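Local coordinates for protein maquette-3 (Escherichia coli, PDB 6Z0C) that is an artificial, computationally designed four-helix bundle, probably made to explore buried charged networks within a hydrophobic core, with no known natural function, at residues E81-E95 against L107-L121. Sequence-based numbering, arbitrary orientation.
Sequences EAQQLLQELQQTGQE and LRQKFQQLAQKIQQL
The carbonyl oxygen of E88 takes two donors from T92, one on each face of its plane: the backbone N, and the hydroxyl OG1 at 2.9 Å. That second bond helps fix the threonine's rotation and turns its methyl across the interface, where T92 CG2 lies 3.5 Å from L107 O and 3.6 Å from F111 CB. L114 comes back the other way, its CD1 meeting T92 OG1 at 3.6 Å as the side chain sinks among L85, E88, L89 and T92. Reciprocal knobs-into-holes packing of this kind joins two antiparallel helices of the four-helix bundle, 52-99 and 105-144, whose local axes approach to 9.4 Å at a crossing angle of -158°. L89, whose CG swings away from the backbone N (chi1 -175°), lays CD1 over the centre of the F111 ring in a CH-pi contact, 3.5 Å from the centroid; W194 of helix 152-194 meets the same ring edge-to-face. Further along, L85 nests among L114, K117, I118 and L121, tightly where its CD1 meets L121 CD1 at 3.4 Å. On the flank, E88 OE2 and K110 NZ lie 4.4 Å apart, too far for a salt bridge, though their opposite charges probably attract.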
loop_
_atom_site.group_PDB
_atom_site.type_symbol
_atom_site.label_atom_id
_atom_site.label_comp_id
_atom_site.label_asym_id
_atom_site.label_seq_id
_atom_site.Cartn_x
_atom_site.Cartn_y
_atom_site.Cartn_z
ATOM N N GLU A 81 9.189 -3.747 5.311
ATOM C CA GLU A 81 10.476 -3.815 4.564
ATOM C C GLU A 81 10.845 -2.409 4.062
ATOM O O GLU A 81 12.025 -2.029 4.168
ATOM C CB GLU A 81 10.348 -4.829 3.426
ATOM C CG GLU A 81 11.633 -5.070 2.656
ATOM C CD GLU A 81 11.499 -6.067 1.517
ATOM O OE1 GLU A 81 10.565 -6.897 1.561
ATOM O OE2 GLU A 81 12.325 -6.009 0.586
ATOM N N ALA A 82 9.868 -1.655 3.555
ATOM C CA ALA A 82 10.041 -0.250 3.116
ATOM C C ALA A 82 10.510 0.607 4.299
ATOM O O ALA A 82 11.394 1.444 4.101
ATOM C CB ALA A 82 8.759 0.277 2.519
ATOM N N GLN A 83 9.938 0.401 5.490
ATOM C CA GLN A 83 10.276 1.193 6.704
ATOM C C GLN A 83 11.744 0.932 7.073
ATOM O O GLN A 83 12.448 1.905 7.407
ATOM C CB GLN A 83 9.303 0.879 7.845
ATOM C CG GLN A 83 9.046 2.069 8.765
ATOM C CD GLN A 83 7.587 2.273 9.103
ATOM O OE1 GLN A 83 7.063 3.386 9.013
ATOM N NE2 GLN A 83 6.918 1.200 9.504
ATOM N N GLN A 84 12.188 -0.327 6.977
ATOM C CA GLN A 84 13.586 -0.756 7.267
ATOM C C GLN A 84 14.536 -0.121 6.242
ATOM O O GLN A 84 15.571 0.432 6.660
ATOM C CB GLN A 84 13.679 -2.284 7.280
ATOM C CG GLN A 84 13.015 -2.909 8.501
ATOM C CD GLN A 84 12.714 -4.382 8.346
ATOM O OE1 GLN A 84 12.984 -4.992 7.312
ATOM N NE2 GLN A 84 12.143 -4.968 9.387
ATOM N N LEU A 85 14.196 -0.179 4.951
ATOM C CA LEU A 85 15.006 0.434 3.860
ATOM C C LEU A 85 15.057 1.955 4.039
ATOM O O LEU A 85 16.120 2.542 3.775
ATOM C CB LEU A 85 14.407 0.063 2.501
ATOM C CG LEU A 85 14.526 -1.408 2.106
ATOM C CD1 LEU A 85 13.688 -1.695 0.870
ATOM C CD2 LEU A 85 15.977 -1.803 1.867
ATOM N N LEU A 86 13.959 2.571 4.487
ATOM C CA LEU A 86 13.879 4.039 4.706
ATOM C C LEU A 86 14.872 4.472 5.799
ATOM O O LEU A 86 15.498 5.531 5.639
ATOM C CB LEU A 86 12.440 4.415 5.066
ATOM C CG LEU A 86 12.167 5.908 5.226
ATOM C CD1 LEU A 86 12.507 6.678 3.956
ATOM C CD2 LEU A 86 10.718 6.140 5.618
ATOM N N GLN A 87 15.021 3.700 6.876
ATOM C CA GLN A 87 15.991 4.038 7.956
ATOM C C GLN A 87 17.422 3.933 7.403
ATOM O O GLN A 87 18.256 4.787 7.768
ATOM C CB GLN A 87 15.790 3.157 9.190
ATOM C CG GLN A 87 16.594 3.624 10.399
ATOM C CD GLN A 87 16.437 5.099 10.689
ATOM O OE1 GLN A 87 15.327 5.630 10.726
ATOM N NE2 GLN A 87 17.555 5.781 10.898
ATOM N N GLU A 88 17.699 2.942 6.548
ATOM C CA GLU A 88 19.032 2.754 5.906
ATOM C C GLU A 88 19.307 3.930 4.959
ATOM O O GLU A 88 20.468 4.392 4.890
ATOM C CB GLU A 88 19.099 1.420 5.163
ATOM C CG GLU A 88 18.981 0.216 6.077
ATOM C CD GLU A 88 19.196 -1.131 5.409
ATOM O OE1 GLU A 88 18.787 -2.154 5.998
ATOM O OE2 GLU A 88 19.780 -1.158 4.312
ATOM N N LEU A 89 18.279 4.396 4.250
ATOM C CA LEU A 89 18.375 5.581 3.359
ATOM C C LEU A 89 18.674 6.820 4.209
ATOM O O LEU A 89 19.529 7.612 3.795
ATOM C CB LEU A 89 17.077 5.745 2.565
ATOM C CG LEU A 89 17.091 6.866 1.526
ATOM C CD1 LEU A 89 18.046 6.540 0.392
ATOM C CD2 LEU A 89 15.694 7.123 0.988
ATOM N N GLN A 90 18.010 6.971 5.361
ATOM C CA GLN A 90 18.261 8.094 6.303
ATOM C C GLN A 90 19.744 8.077 6.696
ATOM O O GLN A 90 20.387 9.143 6.640
ATOM C CB GLN A 90 17.338 8.001 7.522
ATOM C CG GLN A 90 17.366 9.243 8.401
ATOM C CD GLN A 90 18.607 9.327 9.253
ATOM O OE1 GLN A 90 19.138 8.318 9.716
ATOM N NE2 GLN A 90 19.089 10.542 9.459
ATOM N N GLN A 91 20.266 6.903 7.059
ATOM C CA GLN A 91 21.665 6.724 7.536
ATOM C C GLN A 91 22.636 7.104 6.412
ATOM O O GLN A 91 23.688 7.682 6.718
ATOM C CB GLN A 91 21.893 5.289 8.017
ATOM C CG GLN A 91 21.220 4.984 9.349
ATOM C CD GLN A 91 21.394 3.544 9.767
ATOM O OE1 GLN A 91 21.475 2.637 8.940
ATOM N NE2 GLN A 91 21.455 3.323 11.072
ATOM N N THR A 92 22.287 6.810 5.157
ATOM C CA THR A 92 23.130 7.116 3.971
ATOM C C THR A 92 23.127 8.629 3.724
ATOM O O THR A 92 24.208 9.179 3.438
ATOM C CB THR A 92 22.680 6.291 2.761
ATOM O OG1 THR A 92 22.728 4.923 3.169
ATOM C CG2 THR A 92 23.551 6.498 1.544
ATOM N N GLY A 93 21.964 9.280 3.840
ATOM C CA GLY A 93 21.855 10.751 3.800
ATOM C C GLY A 93 22.765 11.388 4.839
ATOM O O GLY A 93 23.514 12.322 4.496
ATOM N N GLN A 94 22.713 10.879 6.070
ATOM C CA GLN A 94 23.517 11.382 7.213
ATOM C C GLN A 94 25.010 11.275 6.878
ATOM O O GLN A 94 25.741 12.231 7.181
ATOM C CB GLN A 94 23.152 10.614 8.481
ATOM C CG GLN A 94 23.845 11.130 9.731
ATOM C CD GLN A 94 23.169 10.590 10.967
ATOM O OE1 GLN A 94 22.027 10.928 11.274
ATOM N NE2 GLN A 94 23.868 9.723 11.669
ATOM N N GLU A 95 25.439 10.162 6.272
ATOM C CA GLU A 95 26.845 9.956 5.831
ATOM C C GLU A 95 27.243 11.106 4.902
ATOM O O GLU A 95 28.357 11.636 5.062
ATOM C CB GLU A 95 27.028 8.616 5.116
ATOM C CG GLU A 95 27.063 7.425 6.049
ATOM C CD GLU A 95 28.209 7.446 7.044
ATOM O OE1 GLU A 95 29.345 7.133 6.644
ATOM O OE2 GLU A 95 27.967 7.807 8.211
ATOM N N LEU A 107 28.752 6.368 -1.611
ATOM C CA LEU A 107 27.616 6.962 -0.851
ATOM C C LEU A 107 26.422 7.149 -1.790
ATOM O O LEU A 107 25.324 6.667 -1.453
ATOM C CB LEU A 107 28.034 8.304 -0.240
ATOM C CG LEU A 107 29.095 8.238 0.859
ATOM C CD1 LEU A 107 29.333 9.617 1.457
ATOM C CD2 LEU A 107 28.704 7.254 1.949
ATOM N N ARG A 108 26.636 7.833 -2.917
ATOM C CA ARG A 108 25.607 8.027 -3.971
ATOM C C ARG A 108 25.069 6.658 -4.400
ATOM O O ARG A 108 23.846 6.512 -4.459
ATOM C CB ARG A 108 26.176 8.782 -5.175
ATOM C CG ARG A 108 25.230 8.829 -6.370
ATOM C CD ARG A 108 25.808 9.541 -7.579
ATOM N NE ARG A 108 27.079 8.979 -8.019
ATOM C CZ ARG A 108 27.235 7.808 -8.639
ATOM N NH1 ARG A 108 26.195 7.034 -8.903
ATOM N NH2 ARG A 108 28.446 7.415 -8.995
ATOM N N GLN A 109 25.953 5.700 -4.694
ATOM C CA GLN A 109 25.565 4.359 -5.214
ATOM C C GLN A 109 24.641 3.682 -4.194
ATOM O O GLN A 109 23.559 3.207 -4.600
ATOM C CB GLN A 109 26.797 3.510 -5.533
ATOM C CG GLN A 109 27.459 3.889 -6.851
ATOM C CD GLN A 109 28.781 3.194 -7.067
ATOM O OE1 GLN A 109 29.195 2.345 -6.285
ATOM N NE2 GLN A 109 29.458 3.553 -8.144
ATOM N N LYS A 110 25.036 3.667 -2.917
ATOM C CA LYS A 110 24.254 3.037 -1.819
ATOM C C LYS A 110 22.891 3.731 -1.706
ATOM O O LYS A 110 21.868 3.022 -1.618
ATOM C CB LYS A 110 25.026 3.102 -0.497
ATOM C CG LYS A 110 24.357 2.399 0.675
ATOM C CD LYS A 110 23.980 0.962 0.390
ATOM C CE LYS A 110 23.555 0.201 1.629
ATOM N NZ LYS A 110 22.899 -1.079 1.278
ATOM N N PHE A 111 22.880 5.067 -1.725
ATOM C CA PHE A 111 21.653 5.901 -1.622
ATOM C C PHE A 111 20.685 5.550 -2.760
ATOM O O PHE A 111 19.484 5.358 -2.500
ATOM C CB PHE A 111 22.013 7.387 -1.643
ATOM C CG PHE A 111 20.866 8.321 -1.355
ATOM C CD1 PHE A 111 19.862 8.526 -2.292
ATOM C CD2 PHE A 111 20.804 9.014 -0.158
ATOM C CE1 PHE A 111 18.818 9.397 -2.029
ATOM C CE2 PHE A 111 19.756 9.883 0.103
ATOM C CZ PHE A 111 18.770 10.079 -0.836
ATOM N N GLN A 112 21.192 5.479 -3.991
ATOM C CA GLN A 112 20.369 5.248 -5.207
ATOM C C GLN A 112 19.866 3.800 -5.219
ATOM O O GLN A 112 18.697 3.592 -5.596
ATOM C CB GLN A 112 21.171 5.623 -6.451
ATOM C CG GLN A 112 21.378 7.123 -6.573
ATOM C CD GLN A 112 22.072 7.500 -7.858
ATOM O OE1 GLN A 112 23.096 6.926 -8.225
ATOM N NE2 GLN A 112 21.514 8.479 -8.548
ATOM N N GLN A 113 20.697 2.846 -4.795
ATOM C CA GLN A 113 20.317 1.412 -4.659
ATOM C C GLN A 113 19.154 1.281 -3.666
ATOM O O GLN A 113 18.198 0.550 -3.973
ATOM C CB GLN A 113 21.512 0.570 -4.209
ATOM C CG GLN A 113 22.522 0.298 -5.317
ATOM C CD GLN A 113 23.852 -0.158 -4.767
ATOM O OE1 GLN A 113 23.939 -0.686 -3.660
ATOM N NE2 GLN A 113 24.906 0.044 -5.544
ATOM N N LEU A 114 19.225 1.963 -2.521
ATOM C CA LEU A 114 18.153 1.914 -1.489
ATOM C C LEU A 114 16.876 2.560 -2.041
ATOM O O LEU A 114 15.807 1.943 -1.925
ATOM C CB LEU A 114 18.635 2.611 -0.216
ATOM C CG LEU A 114 19.644 1.810 0.606
ATOM C CD1 LEU A 114 20.312 2.689 1.648
ATOM C CD2 LEU A 114 18.978 0.606 1.260
ATOM N N ALA A 115 16.982 3.751 -2.633
ATOM C CA ALA A 115 15.823 4.502 -3.169
ATOM C C ALA A 115 15.141 3.688 -4.281
ATOM O O ALA A 115 13.898 3.721 -4.348
ATOM C CB ALA A 115 16.254 5.864 -3.645
ATOM N N GLN A 116 15.915 2.969 -5.105
ATOM C CA GLN A 116 15.376 2.118 -6.203
ATOM C C GLN A 116 14.666 0.889 -5.621
ATOM O O GLN A 116 13.600 0.524 -6.155
ATOM C CB GLN A 116 16.476 1.707 -7.184
ATOM C CG GLN A 116 16.705 2.728 -8.290
ATOM C CD GLN A 116 15.505 2.881 -9.198
ATOM O OE1 GLN A 116 14.801 1.920 -9.506
ATOM N NE2 GLN A 116 15.260 4.105 -9.635
ATOM N N LYS A 117 15.228 0.267 -4.580
ATOM C CA LYS A 117 14.598 -0.894 -3.895
ATOM C C LYS A 117 13.240 -0.453 -3.340
ATOM O O LYS A 117 12.256 -1.189 -3.537
ATOM C CB LYS A 117 15.506 -1.447 -2.792
ATOM C CG LYS A 117 16.668 -2.294 -3.290
ATOM C CD LYS A 117 17.510 -2.879 -2.175
ATOM C CE LYS A 117 18.741 -3.600 -2.679
ATOM N NZ LYS A 117 19.465 -4.273 -1.577
ATOM N N ILE A 118 13.188 0.713 -2.692
ATOM C CA ILE A 118 11.931 1.272 -2.108
ATOM C C ILE A 118 10.938 1.495 -3.256
ATOM O O ILE A 118 9.796 1.025 -3.136
ATOM C CB ILE A 118 12.198 2.553 -1.288
ATOM C CG1 ILE A 118 13.036 2.257 -0.040
ATOM C CG2 ILE A 118 10.888 3.246 -0.927
ATOM C CD1 ILE A 118 13.528 3.486 0.688
ATOM N N GLN A 119 11.369 2.146 -4.341
ATOM C CA GLN A 119 10.525 2.405 -5.543
ATOM C C GLN A 119 9.934 1.086 -6.063
ATOM O O GLN A 119 8.718 1.061 -6.348
ATOM C CB GLN A 119 11.339 3.126 -6.618
ATOM C CG GLN A 119 10.592 3.302 -7.933
ATOM C CD GLN A 119 11.288 4.265 -8.864
ATOM O OE1 GLN A 119 12.392 4.738 -8.599
ATOM N NE2 GLN A 119 10.638 4.568 -9.973
ATOM N N GLN A 120 10.755 0.037 -6.185
ATOM C CA GLN A 120 10.340 -1.300 -6.699
ATOM C C GLN A 120 9.301 -1.924 -5.752
ATOM O O GLN A 120 8.325 -2.507 -6.270
ATOM C CB GLN A 120 11.558 -2.204 -6.903
ATOM C CG GLN A 120 12.396 -1.818 -8.117
ATOM C CD GLN A 120 13.723 -2.534 -8.190
ATOM O OE1 GLN A 120 14.226 -3.072 -7.204
ATOM N NE2 GLN A 120 14.315 -2.535 -9.373
ATOM N N LEU A 121 9.486 -1.800 -4.431
ATOM C CA LEU A 121 8.512 -2.287 -3.410
ATOM C C LEU A 121 7.168 -1.568 -3.592
ATOM O O LEU A 121 6.126 -2.245 -3.533
ATOM C CB LEU A 121 9.048 -2.049 -1.992
ATOM C CG LEU A 121 10.159 -2.979 -1.505
ATOM C CD1 LEU A 121 10.525 -2.644 -0.067
ATOM C CD2 LEU A 121 9.763 -4.445 -1.615
#